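Local coordinates for beta-carbonic anhydrase (Methanothermobacter thermautotrophicus, PDB 1G5C), which is a zinc-dependent beta-class carbonic anhydrase that catalyses the reversible hydration of carbon dioxide to bicarbonate, at residues Gly86-Gly91 against Ile155-Thr160; Gly59-Asp64 against Glu129-Glu134; Pro25-Ile30 against Glu81-Gly86. One frame throughout, in Å; residues are numbered along the deposited sequence.

Overall arrangement
All three contacts are largely buried in one zinc-bearing alpha/beta domain. Interaction 3 is the most central, its centre about 7 Å from that of the chain; interaction 2 follows at about 9 Å, and interaction 1 lies about 15 Å out and includes the exposed Asp89. Strand 81-87 lies between 27-32 and 150-156: interaction 3 takes its pairing with 27-32, interaction 1 the end of its pairing with 150-156. Interaction 3 is regular parallel sheet with aliphatic faces; interaction 1 runs into loops with zinc ligands and a bond to the Thr88 hydroxyl. Interaction 2 joins a loop to helix 128-141 through weak amide bonds and a water, and packs on Gly86, which the other two share.

Interaction 1 of 3, residues Gly86-Gly91 against Ile155-Thr160; sequences GHTDCG and IIDINT. With ZN (zinc ion), chain G.
Gly86 and His87 pair in parallel with Ile155 and Ile156, and three hydrogen bonds cross the contact, the last of them past the ends of both strands. Ile156 N donates to Gly86 O at 2.9 Å, and Thr88 N donates to Ile156 O at 3.0 Å, so Ile156 brackets His87 with its own N and O. Past the strands a hydroxyl takes over from a carbonyl: Ile158 N meets Thr88 OG1 at 2.9 Å, almost straight at 173°. A chi1 of 55° tucks OG1 between the backbone N and the carbonyl carbon of Thr88, which brings OG1 to the Ile158 amide. In the same loop, Asp157 OD1 accepts from Asn159 N, an Asx turn, and also from Thr160 N, in an Asx motif.

The strand end leads directly into the zinc site of the beta-class carbonic anhydrase fold. His87 NE2 binds zinc at 2.1 Å and Cys90 SG at 2.4 Å, with Cys32 and a water completing four ligands. On the other side of the imidazole, ND1 donates to Thr88 O at 2.8 Å, from above the carbonyl plane, so the ring is held at both nitrogens. The neighbouring Asp89 forms a salt bridge with Arg36.

Apolar packing backs the histidine. Ile156 CG2 lies 3.5 Å from His87 CB on the same face of the sheet, and Ile158 runs alongside His87 with CD1 at 3.8 Å from ND1, approaching the ring obliquely. On the opposite face Ile155 CG1 lies against the backbone of Gly86, which has no side chain there.

Interaction 2 of 3, residues Gly59-Asp64 against Glu129-Glu134; sequences GNIVDD and EENVIE
This is a small polar contact between a loop and a helix: Gly59, Asn60 and Ile61, in the loop after strand 53-57, meet Asn131 and Val132 on helix 128-141. In the alpha/beta fold of this carbonic anhydrase the loop links that strand to helix 64-77, whose N-cap is Asp63, and Cys90 SG, a zinc ligand, packs against Gly59 CA.

Asn131 carries most of the contact. With CG anti to the backbone N (chi1 178°), its amide extends from the helix to the loop and ND2 faces two successive carbonyls. Both bonds are weak: ND2 to Gly59 O is short at 2.8 Å but bent to 115°, and ND2 to Asn60 O is long at 3.4 Å. The other branch, OD1, lies 3.6 Å from Ile61 CG1, with the two side chains roughly perpendicular. An alanine here would remove the amide and is likely to leave the Gly59 and Asn60 carbonyls without these donors and open a gap beside Ile61.

Asn60 approaches from the loop, its amide plane turned 51° from that of Asn131. The two ND2 atoms come within 3.3 Å of each other, but as two donors they form no bond. Asn60 ND2 also rests 4.0 Å from Val132 CG2, and the side chain reaches Ile84 of strand 81-87. A water complements the direct bonds, donating to Asn60 O and to Asn131 O, each at 2.8 Å.

Interaction 3 of 3, residues Pro25-Ile30 against Glu81-Gly86; sequences PKLCII and EIIIVG
Two neighbouring parallel strands in the middle of the sheet, 27-32 and 81-87, make this contact, their axes 4.6 Å apart at closest approach and inclined by 22°. Cys28 and Ile30 each bond through both N and O, in the usual parallel pattern: Cys28 N donates to Glu81 O and Cys28 O accepts from Ile83 N, each at 2.9 Å, and Ile30 N donates to Ile83 O at 2.8 Å. Val85 N closes on Ile30 O at 2.7 Å, at 167°. The ladder frays at its start, where the Glu81 N bond to Lys26 O is weak. A water beside that end links Lys26 N to Glu81 OE1.

Strand 27-32 lies between 53-57 and 81-87, the two strands joined by a beta-alpha-beta crossover through helix 64-77, and bonds to both; strand 150-156 flanks 81-87 on its other side. Each face of the pair has its own packing. On the face of Cys28, Ile30, Ile82 and Ile84, Ile30 CD1 reaches diagonally to Ile82 CG2 at 3.6 Å, while Ile30 and Ile84 run alongside each other, with Ile30 CB against Ile84 CG1. Leu139 of helix 128-141 covers Ile30, Ile82 and Ile84, and helix 64-77 adds Val66 and Ile74.

On the face of Leu27, Ile29 and Ile83, Leu27 and Ile29 both lean on Ile83. The CD2 branch of Leu27 touches Ile83 CD1 at 3.6 Å. Ile29 runs beside Ile83, its CD1 4.0 Å from Ile83 CB, while its other branch, CG2, meets Val85 CG2.

Interaction 1 of 3, residues Gly86-Gly91 against Ile155-Thr160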
loop_
_atom_site.group_PDB
_atom_site.type_symbol
_atom_site.label_atom_id
_atom_site.label_comp_id
_atom_site.label_asym_id
_atom_site.label_seq_id
_atom_site.Cartn_x
_atom_site.Cartn_y
_atom_site.Cartn_z
ATOM N N GLY A 86 -5.028 10.177 -8.552
ATOM C CA GLY A 86 -5.643 9.280 -9.510
ATOM C C GLY A 86 -4.881 9.475 -10.806
ATOM O O GLY A 86 -3.958 10.296 -10.860
ATOM N N HIS A 87 -5.240 8.749 -11.860
ATOM C CA HIS A 87 -4.531 8.930 -13.118
ATOM C C HIS A 87 -5.464 8.671 -14.284
ATOM O O HIS A 87 -6.449 7.955 -14.150
ATOM C CB HIS A 87 -3.330 7.974 -13.208
ATOM C CG HIS A 87 -3.721 6.533 -13.273
ATOM N ND1 HIS A 87 -3.909 5.867 -14.471
ATOM C CD2 HIS A 87 -4.010 5.643 -12.300
ATOM C CE1 HIS A 87 -4.301 4.634 -14.222
ATOM N NE2 HIS A 87 -4.371 4.461 -12.915
ATOM N N THR A 88 -5.138 9.253 -15.430
ATOM C CA THR A 88 -5.958 9.069 -16.619
ATOM C C THR A 88 -5.779 7.642 -17.118
ATOM O O THR A 88 -4.744 7.003 -16.868
ATOM C CB THR A 88 -5.536 10.028 -17.741
ATOM O OG1 THR A 88 -4.142 9.849 -18.003
ATOM C CG2 THR A 88 -5.779 11.476 -17.347
ATOM N N ASP A 89 -6.785 7.156 -17.833
ATOM C CA ASP A 89 -6.798 5.806 -18.394
ATOM C C ASP A 89 -6.653 4.733 -17.319
ATOM O O ASP A 89 -5.854 3.800 -17.458
ATOM C CB ASP A 89 -5.699 5.647 -19.453
ATOM C CG ASP A 89 -5.844 4.359 -20.250
ATOM O OD1 ASP A 89 -6.985 3.949 -20.491
ATOM O OD2 ASP A 89 -4.831 3.757 -20.647
ATOM N N CYS A 90 -7.436 4.868 -16.254
ATOM C CA CYS A 90 -7.415 3.904 -15.154
ATOM C C CYS A 90 -8.308 2.725 -15.533
ATOM O O CYS A 90 -7.866 1.576 -15.540
ATOM C CB CYS A 90 -7.912 4.553 -13.863
ATOM S SG CYS A 90 -7.825 3.480 -12.409
ATOM N N GLY A 91 -9.555 2.989 -15.888
ATOM C CA GLY A 91 -10.406 1.886 -16.294
ATOM C C GLY A 91 -11.164 1.192 -15.184
ATOM O O GLY A 91 -12.095 0.438 -15.461
ATOM N N ILE A 155 -4.935 14.473 -10.097
ATOM C CA ILE A 155 -5.013 13.443 -11.104
ATOM C C ILE A 155 -3.799 13.667 -12.006
ATOM O O ILE A 155 -3.494 14.810 -12.387
ATOM C CB ILE A 155 -6.314 13.485 -11.923
ATOM C CG1 ILE A 155 -6.309 12.302 -12.896
ATOM C CG2 ILE A 155 -6.443 14.796 -12.663
ATOM C CD1 ILE A 155 -7.655 12.000 -13.537
ATOM N N ILE A 156 -3.088 12.588 -12.319
ATOM C CA ILE A 156 -1.908 12.689 -13.168
ATOM C C ILE A 156 -2.158 12.097 -14.560
ATOM O O ILE A 156 -2.848 11.090 -14.688
ATOM C CB ILE A 156 -0.690 11.948 -12.514
ATOM C CG1 ILE A 156 0.589 12.240 -13.303
ATOM C CG2 ILE A 156 -0.936 10.419 -12.479
ATOM C CD1 ILE A 156 1.874 11.713 -12.599
ATOM N N ASP A 157 -1.611 12.738 -15.595
ATOM C CA ASP A 157 -1.717 12.224 -16.965
ATOM C C ASP A 157 -0.790 11.004 -16.982
ATOM O O ASP A 157 0.415 11.143 -16.778
ATOM C CB ASP A 157 -1.214 13.266 -17.974
ATOM C CG ASP A 157 -1.340 12.789 -19.420
ATOM O OD1 ASP A 157 -0.771 11.722 -19.771
ATOM O OD2 ASP A 157 -2.014 13.479 -20.210
ATOM N N ILE A 158 -1.336 9.821 -17.243
ATOM C CA ILE A 158 -0.542 8.607 -17.207
ATOM C C ILE A 158 0.602 8.512 -18.231
ATOM O O ILE A 158 1.540 7.721 -18.063
ATOM C CB ILE A 158 -1.474 7.358 -17.292
ATOM C CG1 ILE A 158 -0.724 6.103 -16.812
ATOM C CG2 ILE A 158 -2.007 7.169 -18.721
ATOM C CD1 ILE A 158 -0.243 6.176 -15.354
ATOM N N ASN A 159 0.561 9.334 -19.270
ATOM C CA ASN A 159 1.626 9.288 -20.260
ATOM C C ASN A 159 2.676 10.382 -20.119
ATOM O O ASN A 159 3.839 10.167 -20.446
ATOM C CB ASN A 159 1.029 9.337 -21.668
ATOM C CG ASN A 159 0.048 8.208 -21.916
ATOM O OD1 ASN A 159 0.388 7.036 -21.764
ATOM N ND2 ASN A 159 -1.175 8.556 -22.283
ATOM N N THR A 160 2.280 11.545 -19.618
ATOM C CA THR A 160 3.196 12.672 -19.499
ATOM C C THR A 160 3.663 12.996 -18.069
ATOM O O THR A 160 4.707 13.623 -17.890
ATOM C CB THR A 160 2.552 13.947 -20.094
ATOM O OG1 THR A 160 1.543 14.430 -19.194
ATOM C CG2 THR A 160 1.886 13.640 -21.463
HETATM ZN ZN ZN G . -5.524 2.883 -12.193
HETATM O O HOH W 1 -5.105 1.653 -13.752
#

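Interaction 2 of 3, residues Gly59-Asp64 against Glu129-Glu134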
loop_
_atom_site.group_PDB
_atom_site.type_symbol
_atom_site.label_atom_id
_atom_site.label_comp_id
_atom_site.label_asym_id
_atom_site.label_seq_id
_atom_site.Cartn_x
_atom_site.Cartn_y
_atom_site.Cartn_z
ATOM N N GLY A 59 -7.344 1.262 -8.501
ATOM C CA GLY A 59 -8.155 2.456 -8.713
ATOM C C GLY A 59 -8.055 3.544 -7.665
ATOM O O GLY A 59 -8.830 4.501 -7.708
ATOM N N ASN A 60 -7.090 3.425 -6.747
ATOM C CA ASN A 60 -6.914 4.387 -5.657
ATOM C C ASN A 60 -8.244 4.782 -5.031
ATOM O O ASN A 60 -8.585 5.965 -4.892
ATOM C CB ASN A 60 -6.126 5.634 -6.101
ATOM C CG ASN A 60 -6.706 6.305 -7.337
ATOM O OD1 ASN A 60 -6.384 5.937 -8.460
ATOM N ND2 ASN A 60 -7.551 7.293 -7.131
ATOM N N ILE A 61 -8.997 3.760 -4.654
ATOM C CA ILE A 61 -10.293 3.938 -4.011
ATOM C C ILE A 61 -10.082 3.904 -2.498
ATOM O O ILE A 61 -9.428 3.004 -1.975
ATOM C CB ILE A 61 -11.234 2.809 -4.410
ATOM C CG1 ILE A 61 -11.506 2.885 -5.907
ATOM C CG2 ILE A 61 -12.541 2.888 -3.592
ATOM C CD1 ILE A 61 -12.289 1.695 -6.430
ATOM N N VAL A 62 -10.623 4.890 -1.799
ATOM C CA VAL A 62 -10.473 4.966 -0.354
ATOM C C VAL A 62 -11.485 4.068 0.351
ATOM O O VAL A 62 -12.671 4.395 0.433
ATOM C CB VAL A 62 -10.654 6.420 0.135
ATOM C CG1 VAL A 62 -10.541 6.478 1.654
ATOM C CG2 VAL A 62 -9.612 7.319 -0.511
ATOM N N ASP A 63 -11.020 2.918 0.827
ATOM C CA ASP A 63 -11.882 1.984 1.544
ATOM C C ASP A 63 -11.341 1.889 2.974
ATOM O O ASP A 63 -10.439 2.647 3.351
ATOM C CB ASP A 63 -11.881 0.604 0.856
ATOM C CG ASP A 63 -10.488 -0.009 0.758
ATOM O OD1 ASP A 63 -10.357 -1.147 0.244
ATOM O OD2 ASP A 63 -9.520 0.645 1.198
ATOM N N ASP A 64 -11.895 0.980 3.773
ATOM C CA ASP A 64 -11.462 0.824 5.164
ATOM C C ASP A 64 -9.972 0.538 5.316
ATOM O O ASP A 64 -9.331 1.048 6.244
ATOM C CB ASP A 64 -12.244 -0.298 5.847
ATOM C CG ASP A 64 -13.741 -0.055 5.839
ATOM O OD1 ASP A 64 -14.169 1.060 6.215
ATOM O OD2 ASP A 64 -14.491 -0.983 5.463
ATOM N N GLU A 129 -11.655 11.436 -12.088
ATOM C CA GLU A 129 -11.654 12.648 -11.277
ATOM C C GLU A 129 -12.653 12.585 -10.130
ATOM O O GLU A 129 -12.355 13.028 -9.012
ATOM C CB GLU A 129 -11.922 13.887 -12.141
ATOM C CG GLU A 129 -10.961 14.027 -13.330
ATOM C CD GLU A 129 -11.020 15.407 -13.978
ATOM O OE1 GLU A 129 -12.051 16.096 -13.822
ATOM O OE2 GLU A 129 -10.044 15.802 -14.645
ATOM N N GLU A 130 -13.832 12.030 -10.385
ATOM C CA GLU A 130 -14.830 11.953 -9.328
ATOM C C GLU A 130 -14.404 10.960 -8.248
ATOM O O GLU A 130 -14.704 11.135 -7.067
ATOM C CB GLU A 130 -16.197 11.564 -9.902
ATOM C CG GLU A 130 -16.180 10.389 -10.854
ATOM C CD GLU A 130 -17.525 10.187 -11.553
ATOM O OE1 GLU A 130 -18.414 9.529 -10.968
ATOM O OE2 GLU A 130 -17.691 10.704 -12.679
ATOM N N ASN A 131 -13.711 9.906 -8.649
ATOM C CA ASN A 131 -13.234 8.935 -7.661
ATOM C C ASN A 131 -12.259 9.610 -6.696
ATOM O O ASN A 131 -12.291 9.351 -5.488
ATOM C CB ASN A 131 -12.549 7.768 -8.357
ATOM C CG ASN A 131 -12.003 6.777 -7.381
ATOM O OD1 ASN A 131 -12.739 6.256 -6.550
ATOM N ND2 ASN A 131 -10.698 6.513 -7.461
ATOM N N VAL A 132 -11.392 10.479 -7.217
ATOM C CA VAL A 132 -10.447 11.194 -6.369
ATOM C C VAL A 132 -11.167 12.135 -5.370
ATOM O O VAL A 132 -10.877 12.138 -4.165
ATOM C CB VAL A 132 -9.453 12.029 -7.207
ATOM C CG1 VAL A 132 -8.664 12.960 -6.285
ATOM C CG2 VAL A 132 -8.475 11.108 -7.959
ATOM N N ILE A 133 -12.093 12.943 -5.880
ATOM C CA ILE A 133 -12.851 13.869 -5.050
ATOM C C ILE A 133 -13.589 13.081 -3.981
ATOM O O ILE A 133 -13.646 13.483 -2.823
ATOM C CB ILE A 133 -13.880 14.665 -5.894
ATOM C CG1 ILE A 133 -13.149 15.609 -6.852
ATOM C CG2 ILE A 133 -14.811 15.479 -4.971
ATOM C CD1 ILE A 133 -12.306 16.632 -6.146
ATOM N N GLU A 134 -14.166 11.956 -4.376
ATOM C CA GLU A 134 -14.896 11.107 -3.444
ATOM C C GLU A 134 -13.941 10.590 -2.354
ATOM O O GLU A 134 -14.305 10.515 -1.178
ATOM C CB GLU A 134 -15.504 9.929 -4.208
ATOM C CG GLU A 134 -16.227 8.910 -3.340
ATOM C CD GLU A 134 -17.316 9.542 -2.484
ATOM O OE1 GLU A 134 -18.061 10.405 -3.004
ATOM O OE2 GLU A 134 -17.431 9.170 -1.297
HETATM O O HOH W 2 -10.226 8.107 -4.061
#

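Interaction 3 of 3, residues Pro25-Ile30 against Glu81-Gly86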
loop_
_atom_site.group_PDB
_atom_site.type_symbol
_atom_site.label_atom_id
_atom_site.label_comp_id
_atom_site.label_asym_id
_atom_site.label_seq_id
_atom_site.Cartn_x
_atom_site.Cartn_y
_atom_site.Cartn_z
ATOM N N PRO A 25 8.545 17.621 5.267
ATOM C CA PRO A 25 7.146 17.269 4.973
ATOM C C PRO A 25 6.867 15.848 5.467
ATOM O O PRO A 25 7.715 14.972 5.296
ATOM C CB PRO A 25 7.097 17.296 3.457
ATOM C CG PRO A 25 8.038 18.376 3.097
ATOM C CD PRO A 25 9.106 18.453 4.184
ATOM N N LYS A 26 5.712 15.612 6.083
ATOM C CA LYS A 26 5.379 14.256 6.524
ATOM C C LYS A 26 4.196 13.923 5.632
ATOM O O LYS A 26 3.042 14.222 5.948
ATOM C CB LYS A 26 4.988 14.233 8.000
ATOM C CG LYS A 26 5.886 15.043 8.911
ATOM C CD LYS A 26 7.209 14.386 9.168
ATOM C CE LYS A 26 7.830 14.935 10.464
ATOM N NZ LYS A 26 8.212 16.387 10.397
ATOM N N LEU A 27 4.534 13.304 4.510
ATOM C CA LEU A 27 3.627 12.958 3.413
ATOM C C LEU A 27 3.131 11.516 3.263
ATOM O O LEU A 27 3.876 10.546 3.471
ATOM C CB LEU A 27 4.340 13.293 2.101
ATOM C CG LEU A 27 4.017 14.417 1.134
ATOM C CD1 LEU A 27 5.304 14.949 0.503
ATOM C CD2 LEU A 27 3.098 13.882 0.059
ATOM N N CYS A 28 1.876 11.379 2.852
ATOM C CA CYS A 28 1.323 10.059 2.561
ATOM C C CYS A 28 0.644 10.208 1.212
ATOM O O CYS A 28 -0.201 11.098 1.027
ATOM C CB CYS A 28 0.288 9.607 3.583
ATOM S SG CYS A 28 -0.458 8.018 3.067
ATOM N N ILE A 29 1.024 9.355 0.264
ATOM C CA ILE A 29 0.453 9.383 -1.077
ATOM C C ILE A 29 -0.460 8.164 -1.237
ATOM O O ILE A 29 -0.091 7.031 -0.878
ATOM C CB ILE A 29 1.554 9.285 -2.187
ATOM C CG1 ILE A 29 2.639 10.354 -2.006
ATOM C CG2 ILE A 29 0.912 9.408 -3.559
ATOM C CD1 ILE A 29 2.193 11.770 -2.320
ATOM N N ILE A 30 -1.654 8.390 -1.770
ATOM C CA ILE A 30 -2.586 7.301 -2.030
ATOM C C ILE A 30 -2.782 7.281 -3.555
ATOM O O ILE A 30 -3.191 8.285 -4.150
ATOM C CB ILE A 30 -3.947 7.535 -1.325
ATOM C CG1 ILE A 30 -3.755 7.472 0.194
ATOM C CG2 ILE A 30 -4.949 6.469 -1.752
ATOM C CD1 ILE A 30 -4.950 7.941 1.013
ATOM N N GLU A 81 -0.060 15.364 6.039
ATOM C CA GLU A 81 -0.524 15.718 4.702
ATOM C C GLU A 81 -0.717 14.460 3.863
ATOM O O GLU A 81 0.194 13.634 3.731
ATOM C CB GLU A 81 0.482 16.649 4.014
ATOM C CG GLU A 81 0.115 17.037 2.580
ATOM C CD GLU A 81 0.879 18.264 2.095
ATOM O OE1 GLU A 81 2.035 18.463 2.538
ATOM O OE2 GLU A 81 0.331 19.033 1.272
ATOM N N ILE A 82 -1.905 14.321 3.295
ATOM C CA ILE A 82 -2.220 13.165 2.465
ATOM C C ILE A 82 -2.603 13.659 1.076
ATOM O O ILE A 82 -3.351 14.638 0.949
ATOM C CB ILE A 82 -3.426 12.375 3.036
ATOM C CG1 ILE A 82 -3.111 11.879 4.445
ATOM C CG2 ILE A 82 -3.767 11.206 2.103
ATOM C CD1 ILE A 82 -4.301 11.246 5.147
ATOM N N ILE A 83 -2.102 12.984 0.046
ATOM C CA ILE A 83 -2.409 13.347 -1.335
ATOM C C ILE A 83 -2.895 12.127 -2.100
ATOM O O ILE A 83 -2.153 11.142 -2.268
ATOM C CB ILE A 83 -1.160 13.896 -2.104
ATOM C CG1 ILE A 83 -0.560 15.094 -1.377
ATOM C CG2 ILE A 83 -1.566 14.321 -3.514
ATOM C CD1 ILE A 83 0.762 15.607 -2.001
ATOM N N ILE A 84 -4.146 12.163 -2.544
ATOM C CA ILE A 84 -4.650 11.059 -3.337
ATOM C C ILE A 84 -4.278 11.449 -4.759
ATOM O O ILE A 84 -4.470 12.615 -5.151
ATOM C CB ILE A 84 -6.186 10.919 -3.239
ATOM C CG1 ILE A 84 -6.591 10.579 -1.796
ATOM C CG2 ILE A 84 -6.668 9.849 -4.235
ATOM C CD1 ILE A 84 -8.120 10.569 -1.541
ATOM N N VAL A 85 -3.706 10.509 -5.514
ATOM C CA VAL A 85 -3.345 10.774 -6.901
ATOM C C VAL A 85 -3.993 9.745 -7.835
ATOM O O VAL A 85 -3.603 8.562 -7.874
ATOM C CB VAL A 85 -1.804 10.751 -7.125
ATOM C CG1 VAL A 85 -1.482 11.099 -8.586
ATOM C CG2 VAL A 85 -1.118 11.742 -6.194
ATOM N N GLY A 86 -5.028 10.177 -8.552
ATOM C CA GLY A 86 -5.643 9.280 -9.510
ATOM C C GLY A 86 -4.881 9.475 -10.806
ATOM O O GLY A 86 -3.958 10.296 -10.860
HETATM O O HOH W 3 3.803 17.930 5.192
#